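Local coordinates for ribosomal protein s2-related protein (Deinococcus radiodurans, PDB 2JH3) that binds a [4Fe-4S] cluster, has a multi-domain, chelatase-like fold and may act as a sirohydrochlorin ferrochelatase, at residues A[22-27]-A[44-49]; A[294-299]-A[370-375]; A[308-313]-A[349-354]; A[319-324]-A[354-359]; A[325-330]-A[361-366]. All coordinates share one frame; numbering follows the deposited sequence.

Interaction 1 belongs to the chelatase-like CbiX region, whereas interactions 2 to 5 all fall within the DR2241 stabilising domain. One place where the two regions meet is at Leu370 CD2 of interaction 2, which packs on Glu46 OE2 of interaction 1, 4.0 Å away. Interactions 2, 3 and 4 reach one mixed sheet: Leu298 N lies 2.9 Å from Arg309 O, and Leu308 N 2.8 Å from Ala357 O. Interactions 3 and 4 share Gly354, and interaction 5 packs against interaction 4 through Leu330 and Trp355. Among the residues that touch across the contacts, the Tyr372 side chain is about 10 Å from the iron-sulfur cluster, and those of Leu351 and Tyr48 are each about 14 Å from it.

Interaction 1. Residues A[22-27]-A[44-49]; sequences ATQQVA and VLEGYW
Thr23 and Tyr48 come from opposite directions, the threonine bringing CB and CG2 to the phenol end of the ring. Thr23 CG2 stands anti to the backbone N (OG1 at chi1 -56°), which carries the methyl to 3.6 Å from Tyr48 OH. Gln24 adds an aliphatic contact, its CG lying 3.3 Å from the same Tyr48 OH; its chain crosses the tyrosine at about a right angle. Further along, Ala27 CB rests 4.0 Å from Val44 CG1, and it also lies 3.7 Å from Glu46 OE2.

The polar link runs along the strand. Tyr48 OH bonds to Glu46 OE1 at 3.0 Å, with the carboxylate oxygen in the plane of the ring but the phenol oxygen 43° out of the carboxylate plane. Glu46 OE2 forms a salt bridge with Arg31, so both oxygens of this buried acid have partners and its rotation is restrained from two ends.

No hydrogen bond joins the segments, as expected for a helix packed on the face of a sheet. Helix 18-35 runs nearly antiparallel to strand 43-48, at 173° and 8.9 Å between the short axes, within the beta-alpha-beta unit that starts with strand 5-10; Leu8 of that neighbouring strand touches Thr23 and Ala27.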
# COMPACT_ATOMS: atom_id res chain seq x y z
N ALA A 22 10.08 22.22 11.26
CA ALA A 22 10.28 23.28 12.25
C ALA A 22 10.26 22.78 13.70
O ALA A 22 11.10 23.12 14.56
CB ALA A 22 9.20 24.38 12.08
N THR A 23 9.23 22.01 14.00
CA THR A 23 9.12 21.43 15.32
C THR A 23 10.30 20.48 15.60
O THR A 23 10.85 20.50 16.72
CB THR A 23 7.80 20.68 15.44
OG1 THR A 23 6.72 21.56 15.15
CG2 THR A 23 7.57 20.07 16.82
N GLN A 24 10.67 19.67 14.60
CA GLN A 24 11.75 18.71 14.74
C GLN A 24 13.04 19.36 14.89
O GLN A 24 13.87 18.85 15.65
CB GLN A 24 11.87 17.76 13.56
CG GLN A 24 10.71 16.85 13.39
CD GLN A 24 10.73 16.10 12.06
OE1 GLN A 24 11.50 16.42 11.15
NE2 GLN A 24 9.93 15.10 11.95
N GLN A 25 13.23 20.54 14.22
CA GLN A 25 14.47 21.32 14.28
C GLN A 25 14.65 21.87 15.71
O GLN A 25 15.73 21.76 16.26
CB GLN A 25 14.50 22.41 13.16
CG GLN A 25 15.06 22.01 11.77
OE1 GLN A 25 14.82 24.10 10.61
NE2 GLN A 25 14.03 22.45 9.48
N VAL A 26 13.59 22.48 16.29
CA VAL A 26 13.69 23.04 17.60
C VAL A 26 13.94 21.93 18.62
O VAL A 26 14.81 22.08 19.50
CB VAL A 26 12.44 23.86 18.02
CG1 VAL A 26 12.61 24.36 19.47
CG2 VAL A 26 12.25 25.03 17.15
N ALA A 27 13.16 20.84 18.53
CA ALA A 27 13.27 19.72 19.49
C ALA A 27 14.67 19.17 19.53
O ALA A 27 15.28 19.01 20.57
CB ALA A 27 12.27 18.62 19.14
N VAL A 44 12.80 15.97 25.72
CA VAL A 44 12.05 16.81 24.77
C VAL A 44 11.37 15.88 23.78
O VAL A 44 12.01 15.03 23.12
CB VAL A 44 12.95 17.83 24.06
CG1 VAL A 44 12.16 18.74 23.17
CG2 VAL A 44 13.76 18.65 25.08
N LEU A 45 10.06 15.96 23.76
CA LEU A 45 9.25 15.12 22.91
C LEU A 45 8.48 15.98 21.90
O LEU A 45 8.37 17.24 22.04
CB LEU A 45 8.31 14.29 23.78
CG LEU A 45 9.03 13.29 24.74
CD1 LEU A 45 8.00 12.48 25.47
CD2 LEU A 45 10.01 12.31 24.09
N GLU A 46 7.91 15.29 20.90
CA GLU A 46 7.16 15.93 19.83
C GLU A 46 5.76 15.39 19.75
O GLU A 46 5.51 14.19 20.00
CB GLU A 46 7.82 15.68 18.49
CG GLU A 46 9.16 16.27 18.41
CD GLU A 46 10.03 15.59 17.34
OE1 GLU A 46 9.48 15.24 16.29
OE2 GLU A 46 11.25 15.48 17.53
N GLY A 47 4.82 16.25 19.40
CA GLY A 47 3.52 15.79 19.00
C GLY A 47 2.94 16.63 17.86
O GLY A 47 3.34 17.79 17.66
N TYR A 48 2.00 16.05 17.12
CA TYR A 48 1.45 16.74 15.94
C TYR A 48 -0.04 16.59 15.87
O TYR A 48 -0.60 15.60 16.32
CB TYR A 48 2.11 16.25 14.63
CG TYR A 48 3.56 16.47 14.60
CD1 TYR A 48 4.40 15.50 15.04
CD2 TYR A 48 4.11 17.69 14.17
CE1 TYR A 48 5.79 15.71 15.10
CE2 TYR A 48 5.48 17.93 14.25
CZ TYR A 48 6.32 16.91 14.70
OH TYR A 48 7.70 17.11 14.73
N TRP A 49 -0.70 17.55 15.25
CA TRP A 49 -2.10 17.45 15.00
C TRP A 49 -2.37 16.39 13.90
O TRP A 49 -3.23 15.54 14.07
CB TRP A 49 -2.65 18.84 14.61
CG TRP A 49 -4.13 18.92 14.40
CD1 TRP A 49 -5.06 17.98 14.68
CD2 TRP A 49 -4.82 19.98 13.75
NE1 TRP A 49 -6.31 18.39 14.26
CE2 TRP A 49 -6.18 19.63 13.70
CE3 TRP A 49 -4.41 21.19 13.22
CZ2 TRP A 49 -7.15 20.48 13.15
CZ3 TRP A 49 -5.37 22.02 12.69
CH2 TRP A 49 -6.71 21.66 12.65

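Interaction 2. Residues A[294-299]-A[370-375]; sequences LGEVLL and LLYPAV
Tyr372 sends its phenol oxygen into the turn at Glu296, and the main polar contact is there. Glu296 N donates to Tyr372 OH over 3.0 Å and almost straight, at 165°. Water 1, in the plane of the tyrosine ring, accepts from Tyr372 OH at 2.6 Å and donates to Glu296 OE1 at 2.7 Å. The phenol thus accepts a backbone N-H and donates its own O-H to the water.

The apolar part lies beside it. Val297 CG2, beside the backbone N because CG1 takes the anti place (chi1 176°), touches Tyr372 CE2 at 3.8 Å. The same methyl meets Leu371 CD2 tip to tip, also at 3.8 Å.

Leu294 to Val297 form a type II' turn, with Gly295 at positive phi. A side chain on Gly295 would run into Tyr372 OH, so the glycine lets the phenol come close. A phenylalanine in place of Tyr372 would probably leave Glu296 N and the bridging water without their shared partner.

Glu296 OE2 pairs with Arg349 of the second subunit. The contact therefore connects the residue just after helix 361-371, through one hydroxyl and one water, to an acid engaged at the subunit interface, whose negative charge is probably stabilised by that arginine.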
# COMPACT_ATOMS: atom_id res chain seq x y z
N LEU A 294 9.81 -5.97 15.99
CA LEU A 294 8.74 -5.06 16.32
C LEU A 294 8.20 -4.55 15.02
O LEU A 294 8.92 -3.84 14.29
CB LEU A 294 9.31 -3.85 17.15
CG LEU A 294 10.06 -4.10 18.47
CD1 LEU A 294 10.35 -2.80 19.26
CD2 LEU A 294 9.25 -4.99 19.41
N GLY A 295 6.97 -4.93 14.63
CA GLY A 295 6.45 -4.51 13.31
C GLY A 295 7.39 -4.98 12.24
O GLY A 295 7.66 -6.18 12.10
N GLU A 296 7.92 -4.04 11.45
CA GLU A 296 8.80 -4.32 10.35
C GLU A 296 10.28 -4.07 10.68
O GLU A 296 11.13 -4.03 9.75
CB GLU A 296 8.45 -3.41 9.18
CG GLU A 296 7.12 -3.72 8.43
CD GLU A 296 6.97 -2.86 7.10
OE1 GLU A 296 6.64 -1.66 7.21
OE2 GLU A 296 7.09 -3.43 5.98
N VAL A 297 10.60 -4.03 11.97
CA VAL A 297 11.95 -3.78 12.45
C VAL A 297 12.55 -4.91 13.25
O VAL A 297 11.88 -5.52 14.10
CB VAL A 297 12.02 -2.44 13.25
CG1 VAL A 297 13.39 -2.16 13.88
CG2 VAL A 297 11.73 -1.35 12.29
N LEU A 298 13.81 -5.20 12.94
CA LEU A 298 14.63 -6.20 13.58
C LEU A 298 15.57 -5.47 14.56
O LEU A 298 16.28 -4.55 14.16
CB LEU A 298 15.47 -6.99 12.55
CG LEU A 298 16.33 -8.13 13.13
CD1 LEU A 298 15.55 -9.13 13.80
CD2 LEU A 298 17.14 -8.78 12.04
N LEU A 299 15.49 -5.82 15.85
CA LEU A 299 16.27 -5.20 16.92
C LEU A 299 17.28 -6.27 17.44
O LEU A 299 16.85 -7.33 17.89
CB LEU A 299 15.30 -4.70 17.98
CG LEU A 299 15.80 -3.95 19.21
CD1 LEU A 299 16.85 -2.82 18.87
CD2 LEU A 299 14.64 -3.40 20.01
N LEU A 370 10.52 7.77 18.24
CA LEU A 370 10.35 8.49 17.03
C LEU A 370 10.01 7.57 15.81
O LEU A 370 9.43 8.03 14.85
CB LEU A 370 11.60 9.35 16.74
CG LEU A 370 11.95 10.47 17.74
CD1 LEU A 370 13.25 11.15 17.40
CD2 LEU A 370 10.79 11.51 17.97
N LEU A 371 10.48 6.33 15.82
CA LEU A 371 10.31 5.39 14.73
C LEU A 371 8.88 4.85 14.69
O LEU A 371 8.20 4.80 13.65
CB LEU A 371 11.24 4.21 14.94
CG LEU A 371 11.06 3.05 13.92
CD1 LEU A 371 11.39 3.41 12.55
CD2 LEU A 371 11.98 1.91 14.32
N TYR A 372 8.42 4.45 15.87
CA TYR A 372 7.08 3.90 16.03
C TYR A 372 6.38 4.50 17.27
O TYR A 372 6.21 3.85 18.29
CB TYR A 372 7.13 2.36 16.18
CG TYR A 372 7.30 1.46 14.95
CD1 TYR A 372 6.42 1.54 13.87
CD2 TYR A 372 8.29 0.49 14.91
CE1 TYR A 372 6.53 0.70 12.80
CE2 TYR A 372 8.43 -0.37 13.82
CZ TYR A 372 7.48 -0.30 12.78
OH TYR A 372 7.53 -1.09 11.62
N PRO A 373 5.92 5.75 17.17
CA PRO A 373 5.27 6.45 18.29
C PRO A 373 4.14 5.70 18.94
O PRO A 373 3.27 5.20 18.26
CB PRO A 373 4.71 7.70 17.63
CG PRO A 373 5.51 7.88 16.51
CD PRO A 373 5.96 6.61 15.99
N ALA A 374 4.23 5.58 20.28
CA ALA A 374 3.21 5.03 21.15
C ALA A 374 3.04 3.53 21.10
O ALA A 374 2.31 3.01 21.91
CB ALA A 374 1.81 5.74 20.98
N VAL A 375 3.75 2.85 20.21
CA VAL A 375 3.60 1.45 20.04
C VAL A 375 4.07 0.68 21.29
O VAL A 375 3.46 -0.28 21.69
CB VAL A 375 4.31 1.00 18.72
CG1 VAL A 375 4.42 -0.47 18.63
CG2 VAL A 375 3.55 1.51 17.49
O HOH W 1 6.01 -0.53 9.56

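Interaction 3. Residues A[308-313]-A[349-354]; sequences LRHTLD and RTLPRG
The imidazole of His310 has Arg353 CG over the centre of one face, a CH-pi contact at 4.2 Å to the ring centroid and only 11° off its normal. Around the edge, Leu312 N donates to His310 ND1 at 3.0 Å, within the ring plane, while the carbonyls of Leu351 and Pro352 lie near the opposite rim. His310 NE2 makes a weak bond to Leu351 O, 3.2 Å long and bent to 122°. With CG anti to its backbone N (chi1 -163°), the ring reaches in beside Leu351, whose CB is 3.7 Å from His310 CD2. The guanidinium of Arg353 has Leu312 CD1 over one face, and the same methyl is 3.8 Å from Arg353 CD.

Asp313 secures the other end of the contact. Its OD2 takes Gly354 N on the syn lone pair at 2.7 Å, nearly straight, and OD1 pairs with Arg316, so both carboxylate oxygens are engaged. The charged end of Arg353 turns instead to Glu338 and to Leu426 O of the second subunit.

Strand 305-310 ends in the 3-10 turn 311-313, and the irregular segment 349-354 passes across that end before becoming strand 355-359, the next strand in the sheet. On its other flank, strand 305-310 pairs with strand 297-302, while Arg349 and Leu351 reach the second subunit.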
# COMPACT_ATOMS: atom_id res chain seq x y z
N LEU A 308 19.27 -1.61 14.70
CA LEU A 308 17.95 -1.75 14.07
C LEU A 308 18.07 -1.76 12.53
O LEU A 308 18.92 -1.07 11.92
CB LEU A 308 17.07 -0.61 14.54
CG LEU A 308 16.71 -0.47 16.04
CD1 LEU A 308 17.91 0.05 16.90
CD2 LEU A 308 15.70 0.45 16.23
N ARG A 309 17.24 -2.56 11.87
CA ARG A 309 17.14 -2.53 10.40
C ARG A 309 15.76 -3.06 10.05
O ARG A 309 15.04 -3.58 10.90
CB ARG A 309 18.23 -3.39 9.72
CG ARG A 309 18.09 -4.84 9.95
CD ARG A 309 19.11 -5.63 9.20
NE ARG A 309 20.53 -5.32 9.50
CZ ARG A 309 21.53 -5.79 8.78
NH1 ARG A 309 21.34 -6.58 7.73
NH2 ARG A 309 22.75 -5.52 9.10
N HIS A 310 15.40 -2.97 8.77
CA HIS A 310 14.11 -3.50 8.33
C HIS A 310 14.22 -5.03 8.37
O HIS A 310 15.22 -5.60 7.96
CB HIS A 310 13.82 -3.01 6.93
CG HIS A 310 12.41 -3.13 6.50
ND1 HIS A 310 11.80 -4.33 6.28
CD2 HIS A 310 11.53 -2.19 6.12
CE1 HIS A 310 10.58 -4.12 5.83
NE2 HIS A 310 10.39 -2.83 5.72
N THR A 311 13.17 -5.73 8.81
CA THR A 311 13.17 -7.16 8.73
C THR A 311 13.41 -7.76 7.33
O THR A 311 14.02 -8.83 7.22
CB THR A 311 11.90 -7.71 9.32
OG1 THR A 311 10.80 -7.05 8.75
CG2 THR A 311 11.83 -7.50 10.81
N LEU A 312 13.00 -7.11 6.25
CA LEU A 312 13.29 -7.55 4.90
C LEU A 312 14.80 -7.51 4.56
O LEU A 312 15.24 -8.14 3.61
CB LEU A 312 12.50 -6.72 3.83
CG LEU A 312 10.95 -6.92 3.75
CD1 LEU A 312 10.35 -5.90 2.80
CD2 LEU A 312 10.63 -8.30 3.34
N ASP A 313 15.54 -6.67 5.28
CA ASP A 313 16.97 -6.53 5.14
C ASP A 313 17.75 -7.43 6.11
O ASP A 313 18.94 -7.26 6.20
CB ASP A 313 17.37 -5.02 5.39
CG ASP A 313 17.03 -4.11 4.21
OD1 ASP A 313 16.94 -4.62 3.04
OD2 ASP A 313 16.82 -2.90 4.46
N ARG A 349 2.42 -0.52 6.87
CA ARG A 349 3.35 -1.51 6.31
C ARG A 349 4.08 -0.97 5.08
O ARG A 349 4.09 -1.56 3.95
CB ARG A 349 2.58 -2.79 6.01
CG ARG A 349 3.43 -4.11 6.07
CD ARG A 349 2.83 -5.24 5.21
NE ARG A 349 1.49 -5.56 5.75
CZ ARG A 349 0.76 -6.61 5.38
NH1 ARG A 349 1.21 -7.43 4.47
NH2 ARG A 349 -0.43 -6.81 5.90
N THR A 350 4.79 0.15 5.28
CA THR A 350 5.42 0.91 4.20
C THR A 350 6.78 1.42 4.61
O THR A 350 7.30 2.29 3.94
CB THR A 350 4.56 2.09 3.82
OG1 THR A 350 4.43 2.91 4.97
CG2 THR A 350 3.16 1.63 3.34
N LEU A 351 7.42 0.80 5.62
CA LEU A 351 8.72 1.23 6.10
C LEU A 351 9.66 0.94 4.96
O LEU A 351 9.57 -0.08 4.36
CB LEU A 351 9.15 0.43 7.33
CG LEU A 351 10.28 0.90 8.20
CD1 LEU A 351 9.86 2.13 8.82
CD2 LEU A 351 10.60 -0.16 9.22
N PRO A 352 10.52 1.88 4.62
CA PRO A 352 11.50 1.64 3.58
C PRO A 352 12.69 0.75 4.02
O PRO A 352 13.01 0.63 5.20
CB PRO A 352 11.92 3.08 3.19
CG PRO A 352 11.87 3.80 4.49
CD PRO A 352 10.65 3.22 5.21
N ARG A 353 13.24 0.06 3.03
CA ARG A 353 14.42 -0.72 3.14
C ARG A 353 15.66 0.16 2.96
O ARG A 353 15.58 1.33 2.63
CB ARG A 353 14.42 -1.88 2.14
CG ARG A 353 13.44 -2.95 2.46
CD ARG A 353 13.28 -3.94 1.30
NE ARG A 353 12.43 -3.39 0.26
CZ ARG A 353 12.03 -4.00 -0.87
NH1 ARG A 353 12.46 -5.22 -1.15
NH2 ARG A 353 11.16 -3.37 -1.67
N GLY A 354 16.79 -0.41 3.32
CA GLY A 354 18.09 0.16 2.93
C GLY A 354 18.93 0.89 3.97
O GLY A 354 20.03 1.37 3.67

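Interaction 4. Residues A[319-324]-A[354-359]; sequences LDLQTV and GWRAVL
Gln322 and Gly354 open a run of parallel-strand hydrogen bonds, with Gln322 N giving to Gly354 O at 2.8 Å. Gln322 O then accepts Arg356 N, again at 2.8 Å. Next, Arg356 O takes Val324 N at 2.9 Å, and Val324 O takes Val358 N, also at 2.9 Å. Arg356 thus uses both its backbone N and O toward strand 322-324.

Its side chain reaches across to the same neighbouring strand, 322-324. CG lies between the backbone N and the carbonyl carbon (chi1 78°), and a bend at chi3 brings NH2 within 3.1 Å of Thr323 OG1. The hydroxyl sits in the guanidinium plane, at its edge; Val358 CG2 lies over one face, while NE is paired with Glu307. An alanine in place of Arg356 would probably leave Glu307 without this charged mate and Thr323 OG1 without its donor.

On the opposite face of the sheet, Val324 CG2 touches Ala357 CB at 3.9 Å. Strand 322-324 forms the sheet's outer edge in this chain, and strand 355-359 separates it from strand 305-310. Helix 327-333 lies in the beta-alpha-beta connection between the two paired strands, its Leu333 resting on Val324 and Trp355.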
# COMPACT_ATOMS: atom_id res chain seq x y z
N LEU A 319 27.54 -3.14 4.69
CA LEU A 319 28.01 -2.07 3.82
C LEU A 319 27.05 -1.69 2.69
O LEU A 319 27.26 -0.67 2.06
CB LEU A 319 29.41 -2.40 3.22
CG LEU A 319 30.52 -2.78 4.23
CD1 LEU A 319 31.83 -3.09 3.50
CD2 LEU A 319 30.69 -1.71 5.33
N ASP A 320 26.02 -2.48 2.44
CA ASP A 320 24.99 -2.23 1.43
C ASP A 320 23.89 -1.35 2.08
O ASP A 320 22.96 -0.91 1.41
CB ASP A 320 24.49 -3.62 0.94
CG ASP A 320 23.76 -3.61 -0.45
OD1 ASP A 320 23.99 -2.71 -1.29
OD2 ASP A 320 22.94 -4.56 -0.71
N LEU A 321 23.98 -1.09 3.39
CA LEU A 321 22.99 -0.27 4.09
C LEU A 321 23.51 1.12 4.45
O LEU A 321 24.67 1.25 4.75
CB LEU A 321 22.54 -1.02 5.34
CG LEU A 321 21.91 -2.39 5.07
CD1 LEU A 321 21.69 -3.10 6.36
CD2 LEU A 321 20.62 -2.23 4.26
N GLN A 322 22.64 2.13 4.48
CA GLN A 322 23.01 3.46 4.97
C GLN A 322 22.92 3.42 6.51
O GLN A 322 21.91 3.05 7.06
CB GLN A 322 22.12 4.55 4.38
CG GLN A 322 22.36 5.90 4.98
CD GLN A 322 21.51 7.00 4.39
OE1 GLN A 322 20.74 6.78 3.43
NE2 GLN A 322 21.68 8.20 4.93
N THR A 323 24.00 3.74 7.19
CA THR A 323 24.06 3.71 8.66
C THR A 323 23.77 5.04 9.23
O THR A 323 24.39 6.05 8.81
CB THR A 323 25.49 3.31 9.14
OG1 THR A 323 25.74 2.00 8.71
CG2 THR A 323 25.61 3.29 10.69
N VAL A 324 22.93 5.07 10.26
CA VAL A 324 22.76 6.24 11.10
C VAL A 324 22.97 5.88 12.52
O VAL A 324 22.86 4.68 12.91
CB VAL A 324 21.36 6.82 10.98
CG1 VAL A 324 21.17 7.52 9.61
CG2 VAL A 324 20.29 5.79 11.22
N GLY A 354 16.79 -0.41 3.32
CA GLY A 354 18.09 0.16 2.93
C GLY A 354 18.93 0.89 3.97
O GLY A 354 20.03 1.37 3.67
N TRP A 355 18.50 0.80 5.20
CA TRP A 355 19.08 1.55 6.31
C TRP A 355 19.45 0.65 7.48
O TRP A 355 18.96 -0.48 7.60
CB TRP A 355 18.11 2.64 6.74
CG TRP A 355 16.79 2.06 7.24
CD1 TRP A 355 15.71 1.84 6.51
CD2 TRP A 355 16.46 1.64 8.58
NE1 TRP A 355 14.74 1.30 7.24
CE2 TRP A 355 15.17 1.13 8.53
CE3 TRP A 355 17.14 1.64 9.80
CZ2 TRP A 355 14.50 0.64 9.67
CZ3 TRP A 355 16.48 1.17 10.93
CH2 TRP A 355 15.20 0.64 10.85
N ARG A 356 20.36 1.11 8.34
CA ARG A 356 20.60 0.46 9.66
C ARG A 356 20.91 1.50 10.75
O ARG A 356 21.65 2.44 10.49
CB ARG A 356 21.71 -0.61 9.61
CG ARG A 356 23.11 -0.14 9.62
CD ARG A 356 24.12 -1.15 9.24
NE ARG A 356 24.73 -1.81 10.41
CZ ARG A 356 25.76 -1.36 11.11
NH1 ARG A 356 26.23 -2.06 12.12
NH2 ARG A 356 26.38 -0.24 10.75
N ALA A 357 20.31 1.38 11.91
CA ALA A 357 20.59 2.33 12.94
C ALA A 357 21.41 1.65 13.99
O ALA A 357 21.03 0.56 14.46
CB ALA A 357 19.32 2.88 13.57
N VAL A 358 22.49 2.30 14.44
CA VAL A 358 23.26 1.78 15.58
C VAL A 358 23.13 2.75 16.72
O VAL A 358 23.57 3.88 16.61
CB VAL A 358 24.70 1.50 15.19
CG1 VAL A 358 25.56 1.11 16.42
CG2 VAL A 358 24.77 0.38 14.20
N LEU A 359 22.43 2.35 17.79
CA LEU A 359 22.08 3.22 18.92
C LEU A 359 22.66 2.73 20.26
O LEU A 359 22.74 1.55 20.52
CB LEU A 359 20.54 3.33 19.10
CG LEU A 359 19.75 3.89 17.93
CD1 LEU A 359 18.28 4.02 18.20
CD2 LEU A 359 20.30 5.22 17.39

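Interaction 5. Residues A[325-330]-A[361-366]; sequences VTPEGL and PADLRL
The first turn of helix 327-333 packs here against the N-terminal part of helix 361-371, with Pro327 fitted between Asp363 and Leu366. The proline uses different corners of its ring: CB lies 3.9 Å from Leu366 CG, whereas CD is 3.8 Å from Asp363 CG. Pro327 and Asp363 cross at about a right angle, the carboxylate lying against CD and CG of the ring. Leu366 has CG anti to its backbone N (chi1 -170°), which turns the branched end toward the proline and brings CD2 to 4.0 Å from Glu328 OE2. The carboxylate of Glu328, swung round by a bend at chi2 of 83°, finds its charged partner in Arg31 of helix 18-35, a residue that also touches Leu366.

Across the contact, the polar link is made by water. Water 2 donates to Val325 O at 2.8 Å and to Asp363 OD2 at 2.6 Å, joining the backbone just ahead of one helix to a side chain of the other without a direct hydrogen bond.

Thr326 stands at the N-cap of helix 327-333, where its OG1 accepts Gly329 N at 3.0 Å. A side chain on Gly329 would crowd that hydroxyl. Threonine at the N-cap followed by proline at the first helical position is a classic helix start: the proline has no N-H to be satisfied, and its ring is left to do the packing.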
# COMPACT_ATOMS: atom_id res chain seq x y z
N VAL A 325 23.22 6.90 13.33
CA VAL A 325 23.65 6.61 14.70
C VAL A 325 22.91 7.46 15.71
O VAL A 325 23.32 7.52 16.86
CB VAL A 325 25.21 6.75 14.83
CG1 VAL A 325 25.94 5.76 13.95
CG2 VAL A 325 25.64 8.20 14.55
N THR A 326 21.89 8.22 15.28
CA THR A 326 21.10 9.10 16.15
C THR A 326 19.61 8.75 15.97
O THR A 326 19.19 8.23 14.92
CB THR A 326 21.25 10.62 15.80
OG1 THR A 326 20.83 10.80 14.47
CG2 THR A 326 22.69 11.06 15.86
N PRO A 327 18.80 8.92 16.99
CA PRO A 327 17.31 8.77 16.85
C PRO A 327 16.72 9.62 15.78
O PRO A 327 15.82 9.23 15.01
CB PRO A 327 16.81 9.21 18.23
CG PRO A 327 17.94 8.98 19.12
CD PRO A 327 19.18 9.14 18.40
N GLU A 328 17.26 10.83 15.64
CA GLU A 328 16.73 11.77 14.67
C GLU A 328 17.08 11.37 13.24
O GLU A 328 16.27 11.61 12.29
CB GLU A 328 17.26 13.20 14.96
CG GLU A 328 16.78 13.86 16.27
CD GLU A 328 17.58 13.48 17.56
OE1 GLU A 328 18.49 12.62 17.48
OE2 GLU A 328 17.34 14.08 18.65
N GLY A 329 18.26 10.84 13.02
CA GLY A 329 18.62 10.27 11.74
C GLY A 329 17.75 9.10 11.29
O GLY A 329 17.39 8.97 10.10
N LEU A 330 17.53 8.19 12.22
CA LEU A 330 16.60 7.07 12.02
C LEU A 330 15.21 7.55 11.64
O LEU A 330 14.61 7.01 10.71
CB LEU A 330 16.52 6.25 13.28
CG LEU A 330 15.53 5.08 13.38
CD1 LEU A 330 15.71 4.17 12.21
CD2 LEU A 330 15.73 4.33 14.64
N PRO A 361 22.46 2.41 24.35
CA PRO A 361 21.32 2.23 25.19
C PRO A 361 20.57 3.48 25.62
O PRO A 361 19.32 3.41 25.80
CB PRO A 361 21.92 1.54 26.46
CG PRO A 361 23.00 0.75 25.89
CD PRO A 361 23.62 1.64 24.84
N ALA A 362 21.27 4.59 25.81
CA ALA A 362 20.64 5.79 26.23
C ALA A 362 19.75 6.32 25.13
O ALA A 362 18.84 7.02 25.42
CB ALA A 362 21.70 6.90 26.59
N ASP A 363 20.06 6.03 23.87
CA ASP A 363 19.29 6.56 22.72
C ASP A 363 18.18 5.59 22.28
O ASP A 363 17.40 5.91 21.40
CB ASP A 363 20.21 6.80 21.56
CG ASP A 363 20.97 8.16 21.64
OD1 ASP A 363 20.53 9.05 22.41
OD2 ASP A 363 21.97 8.29 20.89
N LEU A 364 18.14 4.37 22.79
CA LEU A 364 17.18 3.37 22.29
C LEU A 364 15.74 3.79 22.37
O LEU A 364 14.97 3.62 21.41
CB LEU A 364 17.36 1.99 23.01
CG LEU A 364 16.57 0.76 22.47
CD1 LEU A 364 16.89 0.47 21.06
CD2 LEU A 364 16.91 -0.50 23.36
N ARG A 365 15.34 4.34 23.52
CA ARG A 365 13.98 4.74 23.75
C ARG A 365 13.56 5.84 22.78
O ARG A 365 12.51 5.73 22.13
CB ARG A 365 13.79 5.22 25.17
CG ARG A 365 12.39 5.73 25.44
CD ARG A 365 12.09 5.90 26.90
NE ARG A 365 11.97 7.28 27.40
CZ ARG A 365 12.97 8.14 27.69
NH1 ARG A 365 14.27 7.90 27.44
NH2 ARG A 365 12.64 9.32 28.22
N LEU A 366 14.33 6.93 22.73
CA LEU A 366 14.00 8.00 21.73
C LEU A 366 13.99 7.47 20.32
O LEU A 366 13.14 7.81 19.58
CB LEU A 366 14.88 9.25 21.87
CG LEU A 366 14.46 10.49 21.03
CD1 LEU A 366 13.09 11.00 21.39
CD2 LEU A 366 15.54 11.62 21.18
O HOH W 2 23.16 6.46 19.49